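Local atomic coordinates of glycosyl hydrolase, family 31/fibronectin type III domain protein (Clostridium perfringens, PDB entry 4UAP), a protein that binds N-acetylgalactosamine through a family 32 carbohydrate-binding module, a calcium-containing beta-sandwich that is part of a family 31 glycoside hydrolase. Residues T29-S34 with Y73-S78; S35-K40 with N138-N143; L67-I72 with E146-S151; V90-Y95 with T114-G119. All coordinates share one frame; numbering follows the deposited sequence.

Contact 1: residues T29-S34 with Y73-S78. With NGA (2-acetamido-2-deoxy-beta-D-galactopyranose), chain C.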
loop_
_atom_site.group_PDB
_atom_site.type_symbol
_atom_site.label_atom_id
_atom_site.label_comp_id
_atom_site.label_asym_id
_atom_site.label_seq_id
_atom_site.Cartn_x
_atom_site.Cartn_y
_atom_site.Cartn_z
ATOM N N THR A 29 -10.097 -1.269 7.139
ATOM C CA THR A 29 -9.481 0.026 6.857
ATOM C C THR A 29 -9.083 0.801 8.110
ATOM O O THR A 29 -8.523 1.891 8.013
ATOM C CB THR A 29 -10.426 0.914 6.029
ATOM O OG1 THR A 29 -11.665 1.054 6.732
ATOM C CG2 THR A 29 -10.680 0.300 4.655
ATOM N N SER A 30 -9.376 0.259 9.286
ATOM C CA SER A 30 -9.022 0.961 10.523
ATOM C C SER A 30 -7.517 0.908 10.753
ATOM O O SER A 30 -6.812 0.115 10.117
ATOM C CB SER A 30 -9.753 0.363 11.726
ATOM O OG SER A 30 -9.119 -0.834 12.144
ATOM N N SER A 31 -7.029 1.739 11.667
ATOM C CA SER A 31 -5.595 1.812 11.962
ATOM C C SER A 31 -5.141 0.818 13.033
ATOM O O SER A 31 -3.965 0.806 13.410
ATOM C CB SER A 31 -5.220 3.231 12.399
ATOM O OG SER A 31 -5.409 4.158 11.341
ATOM N N ASP A 32 -6.066 -0.011 13.516
ATOM C CA ASP A 32 -5.766 -1.015 14.542
ATOM C C ASP A 32 -4.645 -1.937 14.082
ATOM O O ASP A 32 -4.532 -2.195 12.886
ATOM C CB ASP A 32 -7.016 -1.840 14.857
ATOM C CG ASP A 32 -8.155 -0.993 15.429
ATOM O OD1 ASP A 32 -7.928 -0.282 16.432
ATOM O OD2 ASP A 32 -9.275 -1.034 14.871
ATOM N N ASP A 33 -3.833 -2.442 15.015
ATOM C CA ASP A 33 -2.762 -3.386 14.667
ATOM C C ASP A 33 -3.296 -4.559 13.854
ATOM O O ASP A 33 -2.619 -5.066 12.953
ATOM C CB ASP A 33 -2.068 -3.942 15.917
ATOM C CG ASP A 33 -1.200 -2.914 16.627
ATOM O OD1 ASP A 33 -0.915 -1.844 16.044
ATOM O OD2 ASP A 33 -0.784 -3.194 17.775
ATOM N N SER A 34 -4.510 -4.996 14.187
ATOM C CA SER A 34 -5.091 -6.174 13.555
ATOM C C SER A 34 -5.533 -5.936 12.099
ATOM O O SER A 34 -5.823 -6.892 11.374
ATOM C CB SER A 34 -6.276 -6.669 14.385
ATOM O OG SER A 34 -7.274 -5.668 14.469
ATOM N N TYR A 73 -5.219 3.478 2.492
ATOM C CA TYR A 73 -5.611 3.925 3.817
ATOM C C TYR A 73 -4.399 3.933 4.741
ATOM O O TYR A 73 -3.779 2.895 4.998
ATOM C CB TYR A 73 -6.720 3.037 4.379
ATOM C CG TYR A 73 -8.041 3.188 3.649
ATOM C CD1 TYR A 73 -8.284 2.506 2.454
ATOM C CD2 TYR A 73 -9.046 4.017 4.154
ATOM C CE1 TYR A 73 -9.491 2.645 1.786
ATOM C CE2 TYR A 73 -10.255 4.170 3.483
ATOM C CZ TYR A 73 -10.473 3.479 2.313
ATOM O OH TYR A 73 -11.673 3.622 1.663
ATOM N N ASN A 74 -4.058 5.124 5.225
ATOM C CA ASN A 74 -2.849 5.318 6.004
ATOM C C ASN A 74 -3.100 5.172 7.496
ATOM O O ASN A 74 -4.213 5.378 7.970
ATOM C CB ASN A 74 -2.252 6.691 5.708
ATOM C CG ASN A 74 -1.828 6.825 4.263
ATOM O OD1 ASN A 74 -1.080 5.993 3.757
ATOM N ND2 ASN A 74 -2.342 7.845 3.578
ATOM N N ARG A 75 -2.053 4.812 8.228
ATOM C CA ARG A 75 -2.187 4.609 9.662
ATOM C C ARG A 75 -2.323 5.956 10.357
ATOM O O ARG A 75 -1.417 6.785 10.299
ATOM C CB ARG A 75 -0.995 3.836 10.230
ATOM C CG ARG A 75 -1.132 3.573 11.729
ATOM C CD ARG A 75 0.128 2.975 12.305
ATOM N NE ARG A 75 -0.026 2.741 13.734
ATOM C CZ ARG A 75 0.902 2.168 14.492
ATOM N NH1 ARG A 75 2.049 1.778 13.948
ATOM N NH2 ARG A 75 0.676 1.989 15.785
ATOM N N MET A 76 -3.456 6.164 11.018
ATOM C CA MET A 76 -3.727 7.438 11.681
ATOM C C MET A 76 -3.800 7.272 13.197
ATOM O O MET A 76 -4.156 6.202 13.704
ATOM C CB MET A 76 -5.038 8.055 11.168
ATOM C CG MET A 76 -5.135 8.158 9.636
ATOM S SD MET A 76 -3.813 9.110 8.855
ATOM C CE MET A 76 -4.343 10.769 9.269
ATOM N N ASN A 77 -3.465 8.339 13.914
ATOM C CA ASN A 77 -3.665 8.373 15.357
ATOM C C ASN A 77 -5.123 8.656 15.648
ATOM O O ASN A 77 -5.835 9.146 14.777
ATOM C CB ASN A 77 -2.782 9.441 15.998
ATOM C CG ASN A 77 -1.323 9.193 15.748
ATOM O OD1 ASN A 77 -0.841 8.073 15.923
ATOM N ND2 ASN A 77 -0.605 10.231 15.336
ATOM N N SER A 78 -5.568 8.367 16.869
ATOM C CA SER A 78 -6.975 8.561 17.224
ATOM C C SER A 78 -7.429 10.016 17.049
ATOM O O SER A 78 -8.603 10.269 16.798
ATOM C CB SER A 78 -7.232 8.111 18.668
ATOM O OG SER A 78 -6.486 8.905 19.577
HETATM C C1 NGA C . 6.179 0.734 17.385
HETATM C C2 NGA C . 4.681 0.857 17.121
HETATM C C3 NGA C . 4.214 -0.312 16.279
HETATM C C4 NGA C . 5.095 -0.405 15.040
HETATM C C5 NGA C . 6.536 -0.656 15.487
HETATM C C6 NGA C . 7.576 -0.758 14.378
HETATM C C7 NGA C . 3.075 1.902 18.676
HETATM C C8 NGA C . 2.363 1.771 19.991
HETATM N N2 NGA C . 3.922 0.909 18.372
HETATM O O1 NGA C . 6.646 1.993 17.809
HETATM O O3 NGA C . 2.858 -0.099 15.972
HETATM O O4 NGA C . 5.010 0.815 14.334
HETATM O O5 NGA C . 6.964 0.428 16.257
HETATM O O6 NGA C . 8.877 -0.861 14.949
HETATM O O7 NGA C . 2.863 2.883 17.948
HETATM O O HOH W 1 1.039 -0.747 17.640
#
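The GalNAc pocket of this carbohydrate-binding module lies at one end of the contact, where loop T29-S34 packs on the end of strand 64-74 and the loop after it. R75 makes several of the bonds to the sugar; the backbone N of I42 adds another. The R75 CG stands anti to the backbone N (chi1 -178°) and the chain runs extended to NE, which delivers the guanidinium to the ligand. NH1 of R75 donates to O3 of the sugar at 2.9 Å and to its O4 at 3.1 Å. NH2 adds weak bonds to O3 and O7. O3 sits at the guanidinium edge, near its plane. D33 OD1 lies 4.2 Å from R75 NH2, well out of the guanidinium plane, so the pair interacts through charge alone. The salt bridge of D33 is with R36. A water bridges the site: its oxygen is 2.8 Å from D33 OD1 and 2.6 Å from NGA O3, and it takes a weak bond from R75 NH2.

At the other end, T29 covers one face of the Y73 ring. Its CG2 sits over the ring centre, 3.8 Å from the centroid, a CH-pi contact. The Y73 hydroxyl bonds to E146. Between these ends, S31 OG bonds to N143 and accepts the backbone N-H of M76, M76 N to S31 OG 2.8 Å, in a nearly straight bond of 174°.

Contact 2: residues S35-K40 with N138-N143. With CA (calcium ion), chain D.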
loop_
_atom_site.group_PDB
_atom_site.type_symbol
_atom_site.label_atom_id
_atom_site.label_comp_id
_atom_site.label_asym_id
_atom_site.label_seq_id
_atom_site.Cartn_x
_atom_site.Cartn_y
_atom_site.Cartn_z
ATOM N N SER A 35 -5.577 -4.675 11.675
ATOM C CA SER A 35 -5.979 -4.328 10.299
ATOM C C SER A 35 -4.814 -4.196 9.314
ATOM O O SER A 35 -5.004 -4.310 8.099
ATOM C CB SER A 35 -6.756 -3.002 10.284
ATOM O OG SER A 35 -7.897 -3.034 11.128
ATOM N N ARG A 36 -3.616 -3.944 9.830
ATOM C CA ARG A 36 -2.540 -3.382 9.014
ATOM C C ARG A 36 -1.538 -4.374 8.438
ATOM O O ARG A 36 -1.320 -5.451 8.998
ATOM C CB ARG A 36 -1.744 -2.356 9.838
ATOM C CG ARG A 36 -2.554 -1.221 10.442
ATOM C CD ARG A 36 -1.619 -0.097 10.881
ATOM N NE ARG A 36 -0.475 -0.625 11.625
ATOM C CZ ARG A 36 -0.425 -0.758 12.949
ATOM N NH1 ARG A 36 -1.453 -0.383 13.713
ATOM N NH2 ARG A 36 0.663 -1.266 13.510
ATOM N N MET A 37 -0.930 -3.975 7.319
ATOM C CA MET A 37 0.349 -4.504 6.857
ATOM C C MET A 37 1.456 -3.597 7.399
ATOM O O MET A 37 1.423 -2.381 7.180
ATOM C CB MET A 37 0.413 -4.555 5.322
ATOM C CG MET A 37 1.712 -5.172 4.744
ATOM S SD MET A 37 2.270 -4.494 3.150
ATOM C CE MET A 37 2.991 -2.984 3.765
ATOM N N ASP A 38 2.420 -4.184 8.105
ATOM C CA ASP A 38 3.541 -3.450 8.684
ATOM C C ASP A 38 4.870 -4.071 8.247
ATOM O O ASP A 38 5.002 -5.293 8.203
ATOM C CB ASP A 38 3.486 -3.467 10.222
ATOM C CG ASP A 38 2.544 -2.410 10.825
ATOM O OD1 ASP A 38 1.614 -1.905 10.152
ATOM O OD2 ASP A 38 2.747 -2.096 12.015
ATOM N N LEU A 39 5.855 -3.232 7.956
ATOM C CA LEU A 39 7.239 -3.679 7.882
ATOM C C LEU A 39 7.618 -4.269 9.242
ATOM O O LEU A 39 7.014 -3.905 10.255
ATOM C CB LEU A 39 8.154 -2.510 7.519
ATOM C CG LEU A 39 8.945 -2.657 6.223
ATOM C CD1 LEU A 39 8.009 -2.872 5.044
ATOM C CD2 LEU A 39 9.852 -1.442 6.008
ATOM N N LYS A 40 8.604 -5.164 9.276
ATOM C CA LYS A 40 9.001 -5.811 10.532
ATOM C C LYS A 40 9.189 -4.819 11.680
ATOM O O LYS A 40 9.892 -3.812 11.542
ATOM C CB LYS A 40 10.300 -6.605 10.349
ATOM C CG LYS A 40 10.153 -7.931 9.621
ATOM C CD LYS A 40 11.491 -8.673 9.594
ATOM C CE LYS A 40 11.393 -9.960 8.784
ATOM N NZ LYS A 40 10.166 -10.739 9.105
ATOM N N ASN A 138 13.125 1.781 7.826
ATOM C CA ASN A 138 12.811 0.430 8.294
ATOM C C ASN A 138 11.409 0.328 8.883
ATOM O O ASN A 138 11.090 -0.648 9.565
ATOM C CB ASN A 138 13.829 -0.043 9.339
ATOM C CG ASN A 138 15.249 -0.062 8.809
ATOM O OD1 ASN A 138 16.127 0.572 9.374
ATOM N ND2 ASN A 138 15.479 -0.795 7.719
ATOM N N THR A 139 10.566 1.317 8.602
ATOM C CA THR A 139 9.246 1.378 9.210
ATOM C C THR A 139 8.174 1.742 8.181
ATOM O O THR A 139 8.374 2.626 7.349
ATOM C CB THR A 139 9.227 2.409 10.376
ATOM O OG1 THR A 139 10.291 2.114 11.295
ATOM C CG2 THR A 139 7.897 2.384 11.118
ATOM N N LEU A 140 7.035 1.061 8.245
ATOM C CA LEU A 140 5.923 1.326 7.335
ATOM C C LEU A 140 4.668 0.647 7.846
ATOM O O LEU A 140 4.709 -0.528 8.212
ATOM C CB LEU A 140 6.238 0.814 5.919
ATOM C CG LEU A 140 5.111 1.026 4.901
ATOM C CD1 LEU A 140 4.956 2.518 4.582
ATOM C CD2 LEU A 140 5.350 0.213 3.646
ATOM N N ALA A 141 3.557 1.376 7.853
ATOM C CA ALA A 141 2.267 0.805 8.214
ATOM C C ALA A 141 1.214 1.261 7.219
ATOM O O ALA A 141 1.054 2.456 6.977
ATOM C CB ALA A 141 1.868 1.206 9.638
ATOM N N ILE A 142 0.498 0.304 6.642
ATOM C CA ILE A 142 -0.608 0.598 5.741
ATOM C C ILE A 142 -1.835 -0.198 6.182
ATOM O O ILE A 142 -1.737 -1.402 6.406
ATOM C CB ILE A 142 -0.241 0.256 4.279
ATOM C CG1 ILE A 142 0.965 1.094 3.827
ATOM C CG2 ILE A 142 -1.446 0.464 3.359
ATOM C CD1 ILE A 142 1.524 0.682 2.433
ATOM N N ASN A 143 -2.980 0.470 6.324
ATOM C CA ASN A 143 -4.206 -0.203 6.761
ATOM C C ASN A 143 -4.831 -1.086 5.691
ATOM O O ASN A 143 -5.298 -2.181 5.964
ATOM C CB ASN A 143 -5.258 0.823 7.200
ATOM C CG ASN A 143 -4.775 1.721 8.306
ATOM O OD1 ASN A 143 -3.689 1.522 8.861
ATOM N ND2 ASN A 143 -5.593 2.719 8.652
HETATM CA CA CA D . -6.489 -4.122 6.240
HETATM O O HOH W 2 6.914 -1.078 10.549
HETATM O O HOH W 3 11.896 -3.396 9.840
HETATM O O HOH W 4 9.310 -1.128 11.942
#
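R36 bends at chi3 (-46°), which lays its CD and NE against N143 OD1 and the A141 methyl. The backbones form a short antiparallel beta pairing at the edge of one sheet of the sandwich. D38 turns its CG anti to its own carbonyl carbon (chi1 -82°), and this brings guanidinium and carboxylate side by side next to A141. R36 grips D38 side-on with two nitrogens. R36 NE reaches D38 OD1 at 2.9 Å, and R36 NH2 reaches D38 OD2 at 2.7 Å. Both oxygens are met on the syn side, and both lie close to the guanidinium plane. A141 CB packs against the pair, 3.2 Å from D38 OD1. R36 belongs to the GalNAc pocket, and the two-point grip of D38 probably holds its guanidinium in one orientation. N143 OD1 is buried here with no polar partner in the model, 3.3 Å from R36 CD.

M37 and I142 form a hydrogen-bonded pair, with M37 N to I142 O at 2.8 Å and a return bond from I142 N to M37 O. D38 and A141 follow as a non-hydrogen-bonded pair. On the face of M37 and I142, the M37 methyl CE touches L140 CD2 at 4.0 Å and lies near I142 CD1. At the far end both segments meet the calcium ion, whose site K23, D26, T28 and E144 complete. S35 O binds calcium at 2.4 Å and N143 O at 2.3 Å.

Contact 3: residues L67-I72 with E146-S151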
loop_
_atom_site.group_PDB
_atom_site.type_symbol
_atom_site.label_atom_id
_atom_site.label_comp_id
_atom_site.label_asym_id
_atom_site.label_seq_id
_atom_site.Cartn_x
_atom_site.Cartn_y
_atom_site.Cartn_z
ATOM N N LEU A 67 -10.443 1.199 -14.053
ATOM C CA LEU A 67 -10.478 1.670 -12.669
ATOM C C LEU A 67 -10.774 3.160 -12.548
ATOM O O LEU A 67 -10.198 3.973 -13.269
ATOM C CB LEU A 67 -9.135 1.377 -11.983
ATOM C CG LEU A 67 -8.679 -0.081 -11.921
ATOM C CD1 LEU A 67 -7.279 -0.196 -11.318
ATOM C CD2 LEU A 67 -9.695 -0.906 -11.129
ATOM N N GLU A 68 -11.659 3.518 -11.625
ATOM C CA GLU A 68 -11.842 4.922 -11.268
ATOM C C GLU A 68 -10.670 5.401 -10.402
ATOM O O GLU A 68 -10.136 6.490 -10.608
ATOM C CB GLU A 68 -13.170 5.130 -10.532
ATOM C CG GLU A 68 -14.407 4.859 -11.384
ATOM C CD GLU A 68 -14.723 5.982 -12.385
ATOM O OE1 GLU A 68 -13.848 6.847 -12.638
ATOM O OE2 GLU A 68 -15.859 5.996 -12.916
ATOM N N ASN A 69 -10.257 4.578 -9.442
ATOM C CA ASN A 69 -9.138 4.934 -8.566
ATOM C C ASN A 69 -8.625 3.744 -7.782
ATOM O O ASN A 69 -9.264 2.695 -7.757
ATOM C CB ASN A 69 -9.553 6.039 -7.574
ATOM C CG ASN A 69 -10.425 5.512 -6.425
ATOM O OD1 ASN A 69 -9.962 4.763 -5.558
ATOM N ND2 ASN A 69 -11.684 5.916 -6.409
ATOM N N PHE A 70 -7.480 3.906 -7.129
ATOM C CA PHE A 70 -7.235 3.092 -5.955
ATOM C C PHE A 70 -6.949 4.029 -4.790
ATOM O O PHE A 70 -6.513 5.170 -4.976
ATOM C CB PHE A 70 -6.125 2.044 -6.174
ATOM C CG PHE A 70 -4.767 2.604 -6.495
ATOM C CD1 PHE A 70 -3.916 3.026 -5.484
ATOM C CD2 PHE A 70 -4.317 2.637 -7.806
ATOM C CE1 PHE A 70 -2.655 3.506 -5.783
ATOM C CE2 PHE A 70 -3.052 3.129 -8.112
ATOM C CZ PHE A 70 -2.222 3.554 -7.101
ATOM N N THR A 71 -7.260 3.541 -3.596
ATOM C CA THR A 71 -7.230 4.327 -2.378
ATOM C C THR A 71 -6.418 3.605 -1.321
ATOM O O THR A 71 -6.738 2.472 -0.953
ATOM C CB THR A 71 -8.647 4.576 -1.839
ATOM O OG1 THR A 71 -9.394 5.339 -2.801
ATOM C CG2 THR A 71 -8.593 5.325 -0.518
ATOM N N ILE A 72 -5.367 4.272 -0.850
ATOM C CA ILE A 72 -4.495 3.752 0.186
ATOM C C ILE A 72 -4.938 4.345 1.523
ATOM O O ILE A 72 -5.051 5.565 1.653
ATOM C CB ILE A 72 -3.012 4.102 -0.096
ATOM C CG1 ILE A 72 -2.596 3.576 -1.486
ATOM C CG2 ILE A 72 -2.101 3.538 1.002
ATOM C CD1 ILE A 72 -1.231 4.067 -1.964
ATOM N N GLU A 146 -7.619 -0.168 -1.463
ATOM C CA GLU A 146 -8.875 -0.509 -2.140
ATOM C C GLU A 146 -8.871 -0.062 -3.592
ATOM O O GLU A 146 -8.360 1.013 -3.906
ATOM C CB GLU A 146 -10.067 0.145 -1.429
ATOM C CG GLU A 146 -10.301 -0.354 -0.029
ATOM C CD GLU A 146 -11.563 0.205 0.572
ATOM O OE1 GLU A 146 -12.004 1.288 0.123
ATOM O OE2 GLU A 146 -12.116 -0.438 1.490
ATOM N N PHE A 147 -9.463 -0.874 -4.465
ATOM C CA PHE A 147 -9.530 -0.567 -5.895
ATOM C C PHE A 147 -10.988 -0.364 -6.310
ATOM O O PHE A 147 -11.852 -1.174 -5.982
ATOM C CB PHE A 147 -8.869 -1.689 -6.717
ATOM C CG PHE A 147 -7.390 -1.818 -6.466
ATOM C CD1 PHE A 147 -6.921 -2.468 -5.334
ATOM C CD2 PHE A 147 -6.474 -1.255 -7.339
ATOM C CE1 PHE A 147 -5.563 -2.563 -5.081
ATOM C CE2 PHE A 147 -5.118 -1.350 -7.105
ATOM C CZ PHE A 147 -4.658 -2.004 -5.967
ATOM N N TYR A 148 -11.261 0.735 -7.000
ATOM C CA TYR A 148 -12.632 1.070 -7.388
ATOM C C TYR A 148 -12.798 0.986 -8.897
ATOM O O TYR A 148 -12.146 1.719 -9.646
ATOM C CB TYR A 148 -13.009 2.467 -6.889
ATOM C CG TYR A 148 -13.252 2.517 -5.401
ATOM C CD1 TYR A 148 -12.195 2.636 -4.504
ATOM C CD2 TYR A 148 -14.539 2.428 -4.892
ATOM C CE1 TYR A 148 -12.419 2.673 -3.134
ATOM C CE2 TYR A 148 -14.777 2.465 -3.536
ATOM C CZ TYR A 148 -13.718 2.582 -2.659
ATOM O OH TYR A 148 -13.972 2.610 -1.309
ATOM N N GLU A 149 -13.666 0.086 -9.339
ATOM C CA GLU A 149 -13.856 -0.152 -10.764
ATOM C C GLU A 149 -14.790 0.892 -11.391
ATOM O O GLU A 149 -15.729 1.369 -10.751
ATOM C CB GLU A 149 -14.401 -1.569 -10.989
ATOM C CG GLU A 149 -14.373 -2.020 -12.448
ATOM C CD GLU A 149 -14.816 -3.467 -12.637
ATOM O OE1 GLU A 149 -15.390 -4.060 -11.695
ATOM O OE2 GLU A 149 -14.581 -4.011 -13.738
ATOM N N LYS A 150 -14.524 1.255 -12.642
ATOM C CA LYS A 150 -15.415 2.151 -13.361
ATOM C C LYS A 150 -16.670 1.381 -13.751
ATOM O O LYS A 150 -16.604 0.455 -14.567
ATOM C CB LYS A 150 -14.736 2.743 -14.597
ATOM C CG LYS A 150 -15.590 3.772 -15.353
ATOM C CD LYS A 150 -14.781 4.448 -16.454
ATOM C CE LYS A 150 -15.565 5.531 -17.187
ATOM N NZ LYS A 150 -16.700 4.972 -17.973
ATOM N N SER A 151 -17.787 1.770 -13.126
ATOM C CA SER A 151 -19.136 1.237 -13.362
ATOM C C SER A 151 -19.212 -0.050 -14.185
ATOM O O SER A 151 -19.853 -0.089 -15.234
ATOM C CB SER A 151 -19.995 2.316 -14.033
ATOM O OG SER A 151 -19.303 2.922 -15.115
#
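Y148 O takes two backbone N-H groups, from E68 N at 2.7 Å and, weakly, from N69 N at 3.4 Å. This is a classic beta bulge in the antiparallel pairing of strands 64-74 and 141-149. Past the bulge the pairing is regular: Y148 N donates to N69 O, while T71 and E146 exchange two bonds.

The side chains of F70 and F147 lie side by side and point into the sandwich. F70 CB sits over one face of the F147 ring, 3.5 Å from F147 CD2. The rings meet obliquely, their planes 40° apart. L67 CD1 comes to the edge of the F147 ring. F147 also meets F59 of the opposite sheet.

N69, T71, E146 and Y148 share the other face. N69 CG sits between its backbone N and carbonyl carbon (chi1 76°), which lays its amide alongside the Y148 ring. T71 OG1 donates to N69 OD1 at 2.9 Å from above the carbonyl plane. Beside them Y148 OH donates to E146 OE1 at 2.8 Å.

Contact 4: residues V90-Y95 with T114-G119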
loop_
_atom_site.group_PDB
_atom_site.type_symbol
_atom_site.label_atom_id
_atom_site.label_comp_id
_atom_site.label_asym_id
_atom_site.label_seq_id
_atom_site.Cartn_x
_atom_site.Cartn_y
_atom_site.Cartn_z
ATOM N N VAL A 90 5.006 7.840 -1.941
ATOM C CA VAL A 90 4.613 6.644 -2.662
ATOM C C VAL A 90 4.691 6.912 -4.144
ATOM O O VAL A 90 4.542 8.052 -4.588
ATOM C CB VAL A 90 3.176 6.204 -2.275
ATOM C CG1 VAL A 90 2.143 7.238 -2.734
ATOM C CG2 VAL A 90 2.846 4.798 -2.806
ATOM N N LYS A 91 4.940 5.865 -4.913
ATOM C CA LYS A 91 4.795 5.964 -6.352
ATOM C C LYS A 91 4.009 4.762 -6.835
ATOM O O LYS A 91 3.848 3.775 -6.108
ATOM C CB LYS A 91 6.161 6.038 -7.051
ATOM C CG LYS A 91 7.028 4.798 -6.877
ATOM C CD LYS A 91 8.249 4.837 -7.803
ATOM C CE LYS A 91 9.032 3.535 -7.699
ATOM N NZ LYS A 91 10.299 3.553 -8.481
ATOM N N ALA A 92 3.524 4.830 -8.065
ATOM C CA ALA A 92 2.805 3.696 -8.614
ATOM C C ALA A 92 2.965 3.630 -10.126
ATOM O O ALA A 92 3.187 4.646 -10.794
ATOM C CB ALA A 92 1.334 3.762 -8.232
ATOM N N VAL A 93 2.855 2.415 -10.643
ATOM C CA VAL A 93 2.973 2.129 -12.065
ATOM C C VAL A 93 1.885 1.133 -12.425
ATOM O O VAL A 93 1.605 0.216 -11.647
ATOM C CB VAL A 93 4.351 1.542 -12.419
ATOM C CG1 VAL A 93 4.424 1.208 -13.902
ATOM C CG2 VAL A 93 5.460 2.515 -12.031
ATOM N N GLY A 94 1.259 1.320 -13.583
ATOM C CA GLY A 94 0.237 0.398 -14.034
ATOM C C GLY A 94 0.711 -0.291 -15.299
ATOM O O GLY A 94 1.541 0.253 -16.032
ATOM N N TYR A 95 0.192 -1.489 -15.546
ATOM C CA TYR A 95 0.536 -2.247 -16.747
ATOM C C TYR A 95 -0.718 -2.740 -17.454
ATOM O O TYR A 95 -1.716 -3.094 -16.825
ATOM C CB TYR A 95 1.438 -3.442 -16.412
ATOM C CG TYR A 95 2.770 -3.058 -15.810
ATOM C CD1 TYR A 95 2.906 -2.860 -14.443
ATOM C CD2 TYR A 95 3.887 -2.882 -16.609
ATOM C CE1 TYR A 95 4.126 -2.500 -13.891
ATOM C CE2 TYR A 95 5.102 -2.527 -16.074
ATOM C CZ TYR A 95 5.222 -2.344 -14.714
ATOM O OH TYR A 95 6.440 -1.987 -14.183
ATOM N N THR A 114 -4.788 8.161 0.640
ATOM C CA THR A 114 -4.014 8.640 -0.484
ATOM C C THR A 114 -4.683 8.056 -1.707
ATOM O O THR A 114 -4.727 6.836 -1.867
ATOM C CB THR A 114 -2.543 8.209 -0.396
ATOM O OG1 THR A 114 -1.935 8.860 0.729
ATOM C CG2 THR A 114 -1.779 8.577 -1.677
ATOM N N VAL A 115 -5.237 8.922 -2.545
ATOM C CA VAL A 115 -6.064 8.464 -3.651
ATOM C C VAL A 115 -5.392 8.728 -4.999
ATOM O O VAL A 115 -5.002 9.858 -5.301
ATOM C CB VAL A 115 -7.449 9.133 -3.615
ATOM C CG1 VAL A 115 -8.317 8.651 -4.781
ATOM C CG2 VAL A 115 -8.140 8.832 -2.288
ATOM N N TYR A 116 -5.229 7.662 -5.781
ATOM C CA TYR A 116 -4.786 7.765 -7.170
ATOM C C TYR A 116 -6.006 7.776 -8.070
ATOM O O TYR A 116 -6.678 6.750 -8.223
ATOM C CB TYR A 116 -3.853 6.603 -7.548
ATOM C CG TYR A 116 -2.394 6.832 -7.213
ATOM C CD1 TYR A 116 -1.928 6.711 -5.906
ATOM C CD2 TYR A 116 -1.480 7.162 -8.205
ATOM C CE1 TYR A 116 -0.582 6.911 -5.598
ATOM C CE2 TYR A 116 -0.143 7.365 -7.913
ATOM C CZ TYR A 116 0.304 7.242 -6.606
ATOM O OH TYR A 116 1.639 7.446 -6.325
ATOM N N GLU A 117 -6.315 8.936 -8.640
ATOM C CA GLU A 117 -7.450 9.041 -9.546
ATOM C C GLU A 117 -7.016 8.575 -10.923
ATOM O O GLU A 117 -6.091 9.143 -11.513
ATOM C CB GLU A 117 -7.987 10.471 -9.604
ATOM C CG GLU A 117 -8.562 10.979 -8.290
ATOM C CD GLU A 117 -9.877 10.312 -7.942
ATOM O OE1 GLU A 117 -10.380 9.522 -8.766
ATOM O OE2 GLU A 117 -10.414 10.584 -6.846
ATOM N N LEU A 118 -7.681 7.545 -11.433
ATOM C CA LEU A 118 -7.239 6.886 -12.662
ATOM C C LEU A 118 -8.149 7.150 -13.864
ATOM O O LEU A 118 -7.810 6.782 -14.987
ATOM C CB LEU A 118 -7.121 5.382 -12.425
ATOM C CG LEU A 118 -6.096 4.980 -11.358
ATOM C CD1 LEU A 118 -6.096 3.476 -11.162
ATOM C CD2 LEU A 118 -4.701 5.484 -11.743
ATOM N N GLY A 119 -9.302 7.770 -13.621
ATOM C CA GLY A 119 -10.202 8.182 -14.687
ATOM C C GLY A 119 -10.611 7.112 -15.683
ATOM O O GLY A 119 -10.816 7.401 -16.863
#
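Y116, V90 and A92 bury the most surface here. They meet across the core of the beta-sandwich, from strands in its two facing sheets. No hydrogen bond joins the two segments. The strand axes come no closer than 10.0 Å and run 28° apart, so the gap is bridged by side chains, chiefly the Y116 ring.

The Y116 CG is anti to the carbonyl carbon (chi1 -86°), and the ring reaches across to the other sheet. A92 CB lies over one face of the ring, 4.3 Å from the centroid and 26° off the ring normal, a CH-pi contact. The ring atom nearest A92 CB is Y116 CE2, at 3.9 Å. V90 meets the same ring differently. Its CG1 comes in at the edge, in the ring plane, 4.0 Å from Y116 CE1 and 3.6 Å from Y116 OH. The two side chains pass alongside one another, each pointing to the other's strand. The hydroxyl ends beside the backbone of strand 87-96, with Y116 OH 3.5 Å from K91 CA. Its hydrogen bond goes to G104 O, on the next strand, which satisfies this buried polar group.

Around the contact, F70 of strand 64-74 stacks on the Y116 ring and K106 makes a cation-pi contact with it. Strand 87-96 runs between strands 99-106 and 125-133, while strand 113-118 pairs with strand 64-74.

Overall arrangement
Contacts 1 and 2 form the ligand end of the module. R75 of contact 1 and R36 of contact 2 both belong to the GalNAc pocket, and the contact centres lie about 10 Å apart. They are joined by S30 OG to S35 OG at 2.7 Å and by S31 O to R36 NH1 at 2.8 Å. Contact 2 also reaches the calcium ion. Contact 3 continues the same sheet, its centre about 22 Å from that of contact 2, and Y73 OH to E146 OE1 at 2.8 Å links it to contact 1. Contact 4 lies about 10 Å from contact 3, centre to centre, and crosses from that sheet to the facing one, well away from the sugar.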